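Local coordinates for thioredoxin Reductase (Burkholderia cenocepacia, PDB 4F82), which probably reduces hydrogen peroxide and organic hydroperoxides to water and alcohols, as a thiol-dependent peroxidase of the Prx5 subfamily of peroxiredoxins, at residues L16-L21 against A38-D43; I86-V91 against V110-D115; F22-D27 against L34-C39. All coordinates share one frame; numbering follows the deposited sequence.

Contact 1 of 3, residues L16-L21 against A38-D43; sequences LPDAQL and ACSVRD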
ATOM      1  N   LEU A  16      18.709   9.346  15.261  1.00 13.14           N
ATOM      2  CA  LEU A  16      17.749   8.638  14.410  1.00 14.08           C
ATOM      3  C   LEU A  16      17.916   7.112  14.586  1.00 13.68           C
ATOM      4  O   LEU A  16      19.045   6.595  14.513  1.00 16.14           O
ATOM      5  CB  LEU A  16      18.005   9.054  12.951  1.00 13.85           C
ATOM      6  CG  LEU A  16      16.962   8.920  11.861  1.00 13.77           C
ATOM      7  CD1 LEU A  16      15.733   9.742  12.263  1.00 11.41           C
ATOM      8  CD2 LEU A  16      17.536   9.376  10.485  1.00  7.15           C
ATOM      9  N   PRO A  17      16.818   6.380  14.865  1.00 13.86           N
ATOM     10  CA  PRO A  17      16.949   4.914  14.977  1.00 14.86           C
ATOM     11  C   PRO A  17      17.230   4.256  13.631  1.00 15.37           C
ATOM     12  O   PRO A  17      16.885   4.821  12.573  1.00 12.40           O
ATOM     13  CB  PRO A  17      15.579   4.465  15.501  1.00 14.72           C
ATOM     14  CG  PRO A  17      14.628   5.566  15.056  1.00 12.40           C
ATOM     15  CD  PRO A  17      15.458   6.838  15.183  1.00  9.28           C
ATOM     16  N   ASP A  18      17.893   3.100  13.650  1.00 14.97           N
ATOM     17  CA  ASP A  18      18.121   2.386  12.394  1.00 15.92           C
ATOM     18  C   ASP A  18      16.838   1.653  12.066  1.00 14.20           C
ATOM     19  O   ASP A  18      16.048   1.373  12.976  1.00 10.74           O
ATOM     20  CB  ASP A  18      19.269   1.378  12.503  1.00 14.38           C
ATOM     21  CG  ASP A  18      19.952   1.107  11.158  1.00 17.34           C
ATOM     22  OD1 ASP A  18      19.590   1.727  10.123  1.00 13.47           O
ATOM     23  OD2 ASP A  18      20.895   0.279  11.128  1.00 16.72           O
ATOM     24  N   ALA A  19      16.640   1.376  10.776  1.00  9.23           N
ATOM     25  CA  ALA A  19      15.563   0.510  10.275  1.00  7.88           C
ATOM     26  C   ALA A  19      15.902   0.128   8.853  1.00  6.69           C
ATOM     27  O   ALA A  19      16.790   0.729   8.238  1.00  8.20           O
ATOM     28  CB  ALA A  19      14.207   1.238  10.308  1.00  8.59           C
ATOM     29  N   GLN A  20      15.214  -0.882   8.312  1.00  6.52           N
ATOM     30  CA  GLN A  20      15.423  -1.219   6.922  1.00  7.85           C
ATOM     31  C   GLN A  20      14.302  -0.635   6.064  1.00  9.30           C
ATOM     32  O   GLN A  20      13.124  -0.932   6.260  1.00 10.70           O
ATOM     33  CB  GLN A  20      15.591  -2.751   6.715  1.00  7.89           C
ATOM     34  CG  GLN A  20      15.701  -3.170   5.249  1.00  8.35           C
ATOM     35  CD  GLN A  20      15.923  -4.675   5.107  1.00 15.31           C
ATOM     36  OE1 GLN A  20      14.966  -5.458   5.068  1.00 23.75           O
ATOM     37  NE2 GLN A  20      17.184  -5.080   5.029  1.00 12.47           N
ATOM     38  N   LEU A  21      14.687   0.193   5.100  1.00  6.69           N
ATOM     39  CA  LEU A  21      13.734   0.782   4.172  1.00  5.70           C
ATOM     40  C   LEU A  21      14.051   0.219   2.793  1.00  7.41           C
ATOM     41  O   LEU A  21      15.121  -0.343   2.585  1.00 13.09           O
ATOM     42  CB  LEU A  21      13.876   2.309   4.157  1.00  8.16           C
ATOM     43  CG  LEU A  21      13.519   3.095   5.428  1.00 13.55           C
ATOM     44  CD1 LEU A  21      13.691   4.620   5.258  1.00 15.10           C
ATOM     45  CD2 LEU A  21      12.111   2.774   5.843  1.00 17.19           C
ATOM     46  N   ALA A  38      16.918  -2.738  -0.607  1.00  9.86           N
ATOM     47  CA  ALA A  38      16.903  -2.513   0.850  1.00  9.72           C
ATOM     48  C   ALA A  38      18.037  -1.572   1.224  1.00 12.47           C
ATOM     49  O   ALA A  38      19.100  -1.636   0.628  1.00 12.71           O
ATOM     50  CB  ALA A  38      17.098  -3.826   1.579  1.00 10.27           C
ATOM     51  N   CYS A  39      17.830  -0.713   2.219  1.00 13.38           N
ATOM     52  CA  CYS A  39      18.933   0.096   2.702  1.00 17.77           C
ATOM     53  C   CYS A  39      18.678   0.456   4.152  1.00 16.07           C
ATOM     54  O   CYS A  39      17.538   0.495   4.593  1.00 16.61           O
ATOM     55  CB  CYS A  39      19.072   1.359   1.869  1.00 19.12           C
ATOM     56  SG  CYS A  39      17.532   2.267   1.915  1.00 19.95           S
ATOM     57  N   SER A  40      19.772   0.698   4.868  1.00 12.82           N
ATOM     58  CA  SER A  40      19.755   1.009   6.300  0.73 13.05           C
ATOM     59  C   SER A  40      19.555   2.508   6.474  1.00 12.27           C
ATOM     60  O   SER A  40      20.208   3.297   5.795  1.00 12.67           O
ATOM     61  CB  SER A  40      21.077   0.567   6.952  0.73 14.61           C
ATOM     62  OG  SER A  40      21.412   1.345   8.097  0.73 14.97           O
ATOM     63  N   VAL A  41      18.657   2.907   7.372  1.00 11.54           N
ATOM     64  CA  VAL A  41      18.442   4.337   7.625  1.00 11.40           C
ATOM     65  C   VAL A  41      19.743   5.016   8.108  1.00 12.25           C
ATOM     66  O   VAL A  41      20.139   6.075   7.600  1.00 11.75           O
ATOM     67  CB  VAL A  41      17.317   4.552   8.654  1.00 11.89           C
ATOM     68  CG1 VAL A  41      17.239   6.025   9.111  1.00 10.26           C
ATOM     69  CG2 VAL A  41      15.973   4.146   8.037  1.00  8.14           C
ATOM     70  N   ARG A  42      20.406   4.424   9.096  1.00  9.91           N
ATOM     71  CA  ARG A  42      21.552   5.093   9.658  1.00 12.89           C
ATOM     72  C   ARG A  42      22.669   5.098   8.624  1.00 10.73           C
ATOM     73  O   ARG A  42      23.326   6.126   8.436  1.00 13.89           O
ATOM     74  CB  ARG A  42      21.945   4.487  11.017  1.00 20.47           C
ATOM     75  CG  ARG A  42      20.910   4.869  12.090  1.00 20.97           C
ATOM     76  CD  ARG A  42      21.411   4.723  13.525  1.00 20.89           C
ATOM     77  NE  ARG A  42      22.637   5.479  13.798  1.00 22.95           N
ATOM     78  CZ  ARG A  42      22.678   6.771  14.138  1.00 21.09           C
ATOM     79  NH1 ARG A  42      21.554   7.494  14.222  1.00 17.11           N
ATOM     80  NH2 ARG A  42      23.848   7.350  14.389  1.00 18.99           N
ATOM     81  N   ASP A  43      22.838   3.996   7.896  1.00 10.94           N
ATOM     82  CA  ASP A  43      23.833   3.981   6.805  1.00 21.78           C
ATOM     83  C   ASP A  43      23.639   5.050   5.709  1.00 16.63           C
ATOM     84  O   ASP A  43      24.611   5.627   5.227  1.00 15.47           O
ATOM     85  CB  ASP A  43      23.959   2.587   6.162  1.00 24.70           C
ATOM     86  CG  ASP A  43      24.648   1.574   7.079  1.00 31.11           C
ATOM     87  OD1 ASP A  43      25.208   1.986   8.128  1.00 30.16           O
ATOM     88  OD2 ASP A  43      24.630   0.364   6.744  1.00 33.52           O
TER

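Contact 2 of 3, residues I86-V91 against V110-D115; sequences IWCVSV and VRMMAD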
ATOM      1  N   ILE A  86      16.390  14.648   0.130  1.00  5.81           N
ATOM      2  CA  ILE A  86      15.015  14.771   0.636  1.00  7.99           C
ATOM      3  C   ILE A  86      14.335  13.411   0.501  1.00  6.05           C
ATOM      4  O   ILE A  86      14.239  12.870  -0.598  1.00  7.86           O
ATOM      5  CB  ILE A  86      14.203  15.796  -0.158  1.00 10.31           C
ATOM      6  CG1 ILE A  86      14.809  17.201  -0.067  1.00  8.97           C
ATOM      7  CG2 ILE A  86      12.787  15.870   0.376  1.00  8.42           C
ATOM      8  CD1 ILE A  86      14.377  18.135  -1.273  1.00  6.20           C
ATOM      9  N   TRP A  87      13.891  12.834   1.611  1.00  5.04           N
ATOM     10  CA  TRP A  87      13.175  11.561   1.543  1.00  4.86           C
ATOM     11  C   TRP A  87      11.691  11.724   1.837  1.00  4.67           C
ATOM     12  O   TRP A  87      11.294  12.482   2.713  1.00  5.34           O
ATOM     13  CB  TRP A  87      13.698  10.607   2.602  1.00 11.02           C
ATOM     14  CG  TRP A  87      15.160  10.264   2.569  1.00  8.27           C
ATOM     15  CD1 TRP A  87      16.150  10.722   1.726  1.00  7.28           C
ATOM     16  CD2 TRP A  87      15.777   9.399   3.499  1.00  7.09           C
ATOM     17  NE1 TRP A  87      17.376  10.144   2.079  1.00  6.97           N
ATOM     18  CE2 TRP A  87      17.165   9.343   3.182  1.00  6.63           C
ATOM     19  CE3 TRP A  87      15.280   8.646   4.587  1.00  8.10           C
ATOM     20  CZ2 TRP A  87      18.060   8.527   3.892  1.00 11.09           C
ATOM     21  CZ3 TRP A  87      16.178   7.849   5.308  1.00 11.34           C
ATOM     22  CH2 TRP A  87      17.556   7.798   4.949  1.00 11.83           C
ATOM     23  N   CYS A  88      10.867  11.014   1.099  1.00  6.16           N
ATOM     24  CA  CYS A  88       9.462  10.849   1.490  1.00  5.59           C
ATOM     25  C   CYS A  88       9.307   9.461   2.119  1.00  4.42           C
ATOM     26  O   CYS A  88       9.524   8.437   1.459  1.00  9.04           O
ATOM     27  CB  CYS A  88       8.547  10.983   0.285  1.00  7.83           C
ATOM     28  SG  CYS A  88       6.799  10.592   0.671  1.00  7.63           S
ATOM     29  N   VAL A  89       8.930   9.407   3.392  1.00  4.39           N
ATOM     30  CA  VAL A  89       8.744   8.108   4.027  1.00  4.42           C
ATOM     31  C   VAL A  89       7.259   7.769   4.155  1.00  6.92           C
ATOM     32  O   VAL A  89       6.458   8.609   4.551  1.00  6.03           O
ATOM     33  CB  VAL A  89       9.393   8.072   5.409  1.00  4.52           C
ATOM     34  CG1 VAL A  89       8.963   6.828   6.165  1.00  7.18           C
ATOM     35  CG2 VAL A  89      10.930   8.114   5.272  1.00  8.67           C
ATOM     36  N   SER A  90       6.859   6.555   3.784  1.00  4.47           N
ATOM     37  CA  SER A  90       5.465   6.186   3.984  1.00  4.54           C
ATOM     38  C   SER A  90       5.402   4.724   4.300  1.00  7.73           C
ATOM     39  O   SER A  90       6.300   3.958   3.909  1.00  5.44           O
ATOM     40  CB  SER A  90       4.614   6.475   2.723  1.00  6.49           C
ATOM     41  OG  SER A  90       3.219   6.197   2.948  1.00  7.50           O
ATOM     42  N   VAL A  91       4.319   4.324   4.961  1.00  6.44           N
ATOM     43  CA  VAL A  91       4.092   2.914   5.260  1.00  5.63           C
ATOM     44  C   VAL A  91       3.371   2.326   4.069  1.00  5.16           C
ATOM     45  O   VAL A  91       2.126   2.239   4.020  1.00  5.30           O
ATOM     46  CB  VAL A  91       3.310   2.676   6.588  1.00  7.78           C
ATOM     47  CG1 VAL A  91       3.193   1.159   6.875  1.00  8.35           C
ATOM     48  CG2 VAL A  91       4.061   3.323   7.718  1.00  5.63           C
ATOM     49  N   VAL A 110      13.319  13.778  -4.802  1.00  7.89           N
ATOM     50  CA  VAL A 110      12.837  13.262  -3.537  1.00  5.62           C
ATOM     51  C   VAL A 110      12.972  11.754  -3.666  1.00  9.05           C
ATOM     52  O   VAL A 110      12.467  11.182  -4.653  1.00 11.09           O
ATOM     53  CB  VAL A 110      11.352  13.637  -3.325  1.00  5.46           C
ATOM     54  CG1 VAL A 110      10.833  12.997  -2.037  1.00  5.23           C
ATOM     55  CG2 VAL A 110      11.197  15.160  -3.303  1.00  5.65           C
ATOM     56  N   ARG A 111      13.689  11.121  -2.724  1.00  7.56           N
ATOM     57  CA  ARG A 111      13.794   9.664  -2.656  1.00  5.37           C
ATOM     58  C   ARG A 111      12.499   9.140  -2.028  1.00 11.95           C
ATOM     59  O   ARG A 111      12.065   9.638  -0.962  1.00  9.33           O
ATOM     60  CB  ARG A 111      14.963   9.262  -1.796  1.00  6.27           C
ATOM     61  CG  ARG A 111      16.322   9.676  -2.361  1.00 10.07           C
ATOM     62  CD  ARG A 111      17.456   9.168  -1.493  1.00  6.94           C
ATOM     63  NE  ARG A 111      17.549   7.711  -1.576  1.00 12.46           N
ATOM     64  CZ  ARG A 111      18.316   6.961  -0.785  1.00 13.86           C
ATOM     65  NH1 ARG A 111      19.072   7.538   0.148  1.00 13.93           N
ATOM     66  NH2 ARG A 111      18.353   5.635  -0.936  1.00 12.48           N
ATOM     67  N   MET A 112      11.865   8.177  -2.694  1.00 10.69           N
ATOM     68  CA  MET A 112      10.625   7.560  -2.206  1.00  8.74           C
ATOM     69  C   MET A 112      10.971   6.309  -1.398  1.00  8.74           C
ATOM     70  O   MET A 112      11.242   5.233  -1.955  1.00  9.59           O
ATOM     71  CB  MET A 112       9.707   7.231  -3.384  1.00  9.50           C
ATOM     72  CG  MET A 112       9.444   8.476  -4.270  1.00  8.41           C
ATOM     73  SD  MET A 112       8.679   9.911  -3.413  1.00 12.15           S
ATOM     74  CE  MET A 112       6.972   9.343  -3.173  1.00  7.36           C
ATOM     75  N   MET A 113      10.993   6.490  -0.078  1.00  7.16           N
ATOM     76  CA  MET A 113      11.502   5.501   0.864  1.00 10.38           C
ATOM     77  C   MET A 113      10.350   4.713   1.517  1.00 10.99           C
ATOM     78  O   MET A 113       9.607   5.212   2.386  1.00 10.65           O
ATOM     79  CB  MET A 113      12.407   6.181   1.895  1.00  9.26           C
ATOM     80  CG  MET A 113      13.571   7.012   1.273  1.00  6.08           C
ATOM     81  SD  MET A 113      14.720   5.916   0.450  1.00 12.79           S
ATOM     82  CE  MET A 113      15.731   5.480   1.845  1.00 18.37           C
ATOM     83  N   ALA A 114      10.212   3.465   1.068  1.00 11.88           N
ATOM     84  CA  ALA A 114       9.143   2.572   1.506  1.00  8.69           C
ATOM     85  C   ALA A 114       9.410   2.054   2.918  1.00  7.57           C
ATOM     86  O   ALA A 114      10.437   1.436   3.170  1.00  6.89           O
ATOM     87  CB  ALA A 114       9.082   1.382   0.542  1.00  7.64           C
ATOM     88  N   ASP A 115       8.478   2.274   3.842  1.00  8.19           N
ATOM     89  CA  ASP A 115       8.586   1.667   5.167  1.00  6.47           C
ATOM     90  C   ASP A 115       7.373   0.726   5.291  1.00  7.51           C
ATOM     91  O   ASP A 115       6.557   0.853   6.214  1.00  7.04           O
ATOM     92  CB  ASP A 115       8.504   2.776   6.238  1.00 10.05           C
ATOM     93  CG  ASP A 115       8.705   2.252   7.652  1.00  7.04           C
ATOM     94  OD1 ASP A 115       9.472   1.287   7.852  1.00  8.34           O
ATOM     95  OD2 ASP A 115       8.059   2.801   8.590  1.00  5.56           O
TER

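Contact 3 of 3, residues F22-D27 against L34-C39; sequences FEFIDD and LGPNAC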
ATOM      1  N   PHE A  22      13.117   0.358   1.866  1.00  7.39           N
ATOM      2  CA  PHE A  22      13.340  -0.012   0.471  1.00  7.07           C
ATOM      3  C   PHE A  22      13.036   1.166  -0.465  1.00  6.57           C
ATOM      4  O   PHE A  22      12.020   1.886  -0.316  1.00  5.73           O
ATOM      5  CB  PHE A  22      12.428  -1.219   0.056  1.00 10.77           C
ATOM      6  CG  PHE A  22      12.771  -2.548   0.712  1.00  9.94           C
ATOM      7  CD1 PHE A  22      13.350  -3.581  -0.028  1.00  9.54           C
ATOM      8  CD2 PHE A  22      12.472  -2.790   2.053  1.00  8.72           C
ATOM      9  CE1 PHE A  22      13.670  -4.821   0.583  1.00 12.51           C
ATOM     10  CE2 PHE A  22      12.792  -4.051   2.670  1.00  5.87           C
ATOM     11  CZ  PHE A  22      13.367  -5.052   1.938  1.00  8.74           C
ATOM     12  N   GLU A  23      13.884   1.331  -1.475  1.00  8.71           N
ATOM     13  CA  GLU A  23      13.625   2.299  -2.555  1.00  8.00           C
ATOM     14  C   GLU A  23      13.617   1.584  -3.892  1.00 12.09           C
ATOM     15  O   GLU A  23      14.512   0.776  -4.195  1.00  7.25           O
ATOM     16  CB  GLU A  23      14.670   3.416  -2.552  1.00  7.22           C
ATOM     17  CG  GLU A  23      14.489   4.412  -3.688  1.00  8.30           C
ATOM     18  CD  GLU A  23      15.565   5.459  -3.720  1.00 11.15           C
ATOM     19  OE1 GLU A  23      16.711   5.171  -3.267  1.00 11.05           O
ATOM     20  OE2 GLU A  23      15.272   6.568  -4.232  1.00 10.18           O
ATOM     21  N   PHE A  24      12.589   1.866  -4.695  1.00 10.76           N
ATOM     22  CA  PHE A  24      12.453   1.207  -5.983  1.00 12.65           C
ATOM     23  C   PHE A  24      13.376   1.924  -6.956  1.00 12.23           C
ATOM     24  O   PHE A  24      13.280   3.146  -7.098  1.00  8.14           O
ATOM     25  CB  PHE A  24      10.992   1.288  -6.447  1.00  7.28           C
ATOM     26  CG  PHE A  24      10.686   0.442  -7.665  1.00  7.69           C
ATOM     27  CD1 PHE A  24      10.143  -0.837  -7.518  1.00  7.49           C
ATOM     28  CD2 PHE A  24      10.952   0.918  -8.952  1.00  8.37           C
ATOM     29  CE1 PHE A  24       9.848  -1.647  -8.638  1.00 10.33           C
ATOM     30  CE2 PHE A  24      10.666   0.124 -10.084  1.00 10.02           C
ATOM     31  CZ  PHE A  24      10.092  -1.161  -9.926  1.00  9.56           C
ATOM     32  N   ILE A  25      14.284   1.187  -7.601  1.00  8.51           N
ATOM     33  CA  ILE A  25      15.277   1.794  -8.471  1.00 17.88           C
ATOM     34  C   ILE A  25      15.061   1.271  -9.893  1.00 18.66           C
ATOM     35  O   ILE A  25      15.197   0.073 -10.123  1.00 22.43           O
ATOM     36  CB  ILE A  25      16.709   1.388  -8.055  1.00 13.77           C
ATOM     37  CG1 ILE A  25      17.019   1.756  -6.595  1.00 14.68           C
ATOM     38  CG2 ILE A  25      17.720   2.015  -8.993  1.00 17.44           C
ATOM     39  CD1 ILE A  25      16.819   3.225  -6.259  1.00 11.94           C
ATOM     40  N   ASP A  26      14.726   2.130 -10.847  1.00 24.62           N
ATOM     41  CA  ASP A  26      14.368   1.615 -12.172  1.00 29.00           C
ATOM     42  C   ASP A  26      15.473   1.749 -13.235  1.00 34.94           C
ATOM     43  O   ASP A  26      15.455   1.051 -14.245  1.00 38.78           O
ATOM     44  CB  ASP A  26      13.026   2.204 -12.650  1.00 18.72           C
ATOM     45  CG  ASP A  26      13.124   3.681 -12.984  1.00 23.17           C
ATOM     46  OD1 ASP A  26      13.971   4.054 -13.812  1.00 28.49           O
ATOM     47  OD2 ASP A  26      12.356   4.479 -12.424  1.00 25.32           O
ATOM     48  N   ASP A  27      16.418   2.655 -13.021  1.00 35.22           N
ATOM     49  CA  ASP A  27      17.571   2.743 -13.914  1.00 37.46           C
ATOM     50  C   ASP A  27      18.618   1.741 -13.415  1.00 38.65           C
ATOM     51  O   ASP A  27      18.558   1.284 -12.271  1.00 37.82           O
ATOM     52  CB  ASP A  27      18.136   4.173 -13.961  1.00 37.24           C
ATOM     53  CG  ASP A  27      18.289   4.791 -12.581  1.00 40.74           C
ATOM     54  OD1 ASP A  27      17.376   4.610 -11.750  1.00 42.72           O
ATOM     55  OD2 ASP A  27      19.315   5.461 -12.325  1.00 42.72           O
ATOM     56  N   LEU A  34      17.519  -3.830 -10.176  1.00 12.45           N
ATOM     57  CA  LEU A  34      16.291  -3.206 -10.666  1.00 14.30           C
ATOM     58  C   LEU A  34      15.132  -3.546  -9.742  1.00 12.91           C
ATOM     59  O   LEU A  34      14.965  -4.705  -9.316  1.00 16.32           O
ATOM     60  CB  LEU A  34      15.968  -3.617 -12.117  1.00 13.20           C
ATOM     61  CG  LEU A  34      16.963  -3.155 -13.206  1.00 19.92           C
ATOM     62  CD1 LEU A  34      16.680  -3.839 -14.571  1.00 26.18           C
ATOM     63  CD2 LEU A  34      17.053  -1.624 -13.349  1.00 17.30           C
ATOM     64  N   GLY A  35      14.356  -2.533  -9.391  1.00 13.21           N
ATOM     65  CA  GLY A  35      13.234  -2.726  -8.489  1.00 13.57           C
ATOM     66  C   GLY A  35      13.613  -2.351  -7.077  1.00 10.90           C
ATOM     67  O   GLY A  35      14.455  -1.455  -6.868  1.00 14.20           O
ATOM     68  N   PRO A  36      13.000  -3.026  -6.094  1.00  9.85           N
ATOM     69  CA  PRO A  36      13.204  -2.666  -4.688  1.00 10.43           C
ATOM     70  C   PRO A  36      14.627  -2.959  -4.189  1.00 10.60           C
ATOM     71  O   PRO A  36      15.196  -4.032  -4.441  1.00 10.12           O
ATOM     72  CB  PRO A  36      12.172  -3.537  -3.960  1.00  9.44           C
ATOM     73  CG  PRO A  36      11.981  -4.727  -4.872  1.00 15.91           C
ATOM     74  CD  PRO A  36      12.024  -4.127  -6.243  1.00  9.82           C
ATOM     75  N   ASN A  37      15.220  -1.966  -3.537  1.00 11.71           N
ATOM     76  CA  ASN A  37      16.538  -2.112  -2.940  1.00 11.59           C
ATOM     77  C   ASN A  37      16.454  -1.816  -1.446  1.00  9.45           C
ATOM     78  O   ASN A  37      15.998  -0.745  -1.054  1.00  9.87           O
ATOM     79  CB  ASN A  37      17.520  -1.155  -3.599  1.00  9.93           C
ATOM     80  CG  ASN A  37      17.972  -1.625  -4.960  1.00 13.10           C
ATOM     81  OD1 ASN A  37      19.132  -1.993  -5.154  1.00 11.16           O
ATOM     82  ND2 ASN A  37      17.064  -1.604  -5.916  1.00 12.64           N
ATOM     83  N   ALA A  38      16.918  -2.738  -0.607  1.00  9.86           N
ATOM     84  CA  ALA A  38      16.903  -2.513   0.850  1.00  9.72           C
ATOM     85  C   ALA A  38      18.037  -1.572   1.224  1.00 12.47           C
ATOM     86  O   ALA A  38      19.100  -1.636   0.628  1.00 12.71           O
ATOM     87  CB  ALA A  38      17.098  -3.826   1.579  1.00 10.27           C
ATOM     88  N   CYS A  39      17.830  -0.713   2.219  1.00 13.38           N
ATOM     89  CA  CYS A  39      18.933   0.096   2.702  1.00 17.77           C
ATOM     90  C   CYS A  39      18.678   0.456   4.152  1.00 16.07           C
ATOM     91  O   CYS A  39      17.538   0.495   4.593  1.00 16.61           O
ATOM     92  CB  CYS A  39      19.072   1.359   1.869  1.00 19.12           C
ATOM     93  SG  CYS A  39      17.532   2.267   1.915  1.00 19.95           S
TER

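Contact 1 of 3, residues L16-L21 against A38-D43
Leu21 and Cys39 form an antiparallel hydrogen-bonded pair, each accepting from the other's backbone N, and Gln20 faces Ser40 in the next, non-hydrogen-bonded pair. The pairing runs one bond past the end of the strand, where Val41 N gives to Ala19 O (3.0 Å) as the helix 41-45 begins. Asp18 sits over that helix start. Its CG stands anti to the backbone N (chi1 -153°), which carries OD1 to two donors across the contact, with a weak third from Ala19 N: Ser40 OG at 2.8 Å, on the syn lone pair of OD1, and Arg42 N at 3.0 Å, an almost straight bond from above the carboxylate plane. Ser40 is the N-cap, and in the conformer described, one of two, its OG makes that bond and accepts from Asp43 N. Arg42 bends at chi3 (56°) and brings NH1 to Leu16 O at 2.7 Å, in the carbonyl plane and on a lone pair; Gly149 O also accepts from NH1. Beneath this polar layer Val41 points at the other segment and divides its methyls: CG1 meets Leu16 CD2 at 3.6 Å, the side chains crossing at about a right angle, while CG2 touches Leu21 CD1 at 3.6 Å. Phe120 of helix 119-124 packs on Val41 and Ala19. Asp18 and Arg42 make no salt bridge. Instead the acid binds the helix N terminus, where Arg42 N-H and the Ser40 hydroxyl probably help to stabilise its charge, and the arginine ties the loop at Leu16 to that at Gly149.

Contact 2 of 3, residues I86-V91 against V110-D115
Trp87 and Arg111 are paired across two parallel strands whose axes come within 4.7 Å, and their side chains lie side by side, pointing the same way. The arginine runs beside the indole, with CD 3.7 Å from Trp87 NE1, and a bend at chi3 (69°) turns its guanidinium steeply against the ring, the planes 79° apart. Trp87 NE1 and Arg111 NH1 do not bond to each other: NE1 hydrogen-bonds Glu85 OE2, to which NH1 makes a salt bridge. NH1 also bonds Gln44 OE1, and NH2 forms a salt bridge with Glu23. Met113, two residues farther along the strand, folds back over the indole. Bent at chi2 and chi3, its chain puts CG 3.8 Å from Trp87 CB, and CE stands 4.0 Å from the centroid of the six-membered ring, only 3° off the normal, a CH-pi contact. SD is above the same indole at a longer range, a Met-aromatic contact.

On the face of Cys88 and Met112 the contacts are between carbon and sulfur atoms. Cys88 CB meets Val110 CG1 at 3.8 Å and Met112 SD at 3.9 Å, and Met112, curled much like Met113, brings CE to Cys88 SG. Backbone bonds zip the strands from Arg111 N on Ile86 O to Asp115 N on Ser90 O, with a weak one at Ser90 N. At the far end the Asp115 carboxylate turns to Phe120 N and Thr121 OG1. Ser90, bonded through OG to Asn92, has its side chain about 7 Å from that of Cys63, the predicted peroxidatic cysteine. This is the parallel pair of a beta-alpha-beta crossover through helix 94-103, which packs on Met112 and Ala114; helix 61-80 lies against Ile86 and Val110, strand 49-55 flanks 86-90, and Leu21 of strand 20-25 touches Trp87 and Met113.

Contact 3 of 3, residues F22-D27 against L34-C39
The outer part of the beta hairpin formed by strands 20-25 and 35-40 holds this contact, with Phe22 facing Ala38 and Phe24 facing Pro36 in non-hydrogen-bonded pairs. Between and beyond them, the hydrogen-bonded pairs Glu23-Asn37 and Ile25-Gly35 each exchange two backbone bonds, the shortest being Ile25 N to Gly35 O at 2.7 Å. Both phenylalanines use a ring face. Ala38 CB lies over the Phe22 ring, 4.0 Å from its centroid and offset toward the rim. Phe24 swings its ring across to the partner strand, CG anti to the backbone N (chi1 -171°), and one face receives Gly35 CA at 3.7 Å from the centroid, a CH-pi contact. Pro36 runs alongside that ring, its CD 4.0 Å from Phe24 CD1. Gly35 itself has a positive phi (98°), a backbone region readily taken by glycine. On the opposite face of the hairpin the Asn37 amide crosses the Ile25 side chain at about a right angle, ND2 3.4 Å from CG1. Near the turn, Leu34 CD2 rests on the carbonyl oxygens of Asp26 and Asp27. Asn37 ND2 gives a hydrogen bond to Thr33 O and a weak one to Gly35 O, which also takes Ile25 N; these bonds fix the amide to its own strand, whereas the aromatic face is held by carbon contacts.

In the fold
From the N terminus, the chain runs through 16-21 and straight on into 22-27, turns, and returns through 34-39 and 38-43. Contact 3 closes the short loop at the hairpin's tip. It lies further out on the same hairpin than contact 1, its return segment overlapping that of contact 1 at Ala38 and Cys39, while contact 1 closes the hairpin's base against the first turn of helix 41-45. Contact 2 follows in series, closing the crossover through helix 94-103. Strand 20-25 joins them, lying antiparallel to 111-114: Phe22 O probably accepts from Ala114 N, and from the return strand Cys39 SG packs on Met113 CE. The hairpin is thus fastened to the edge of the central thioredoxin-fold sheet.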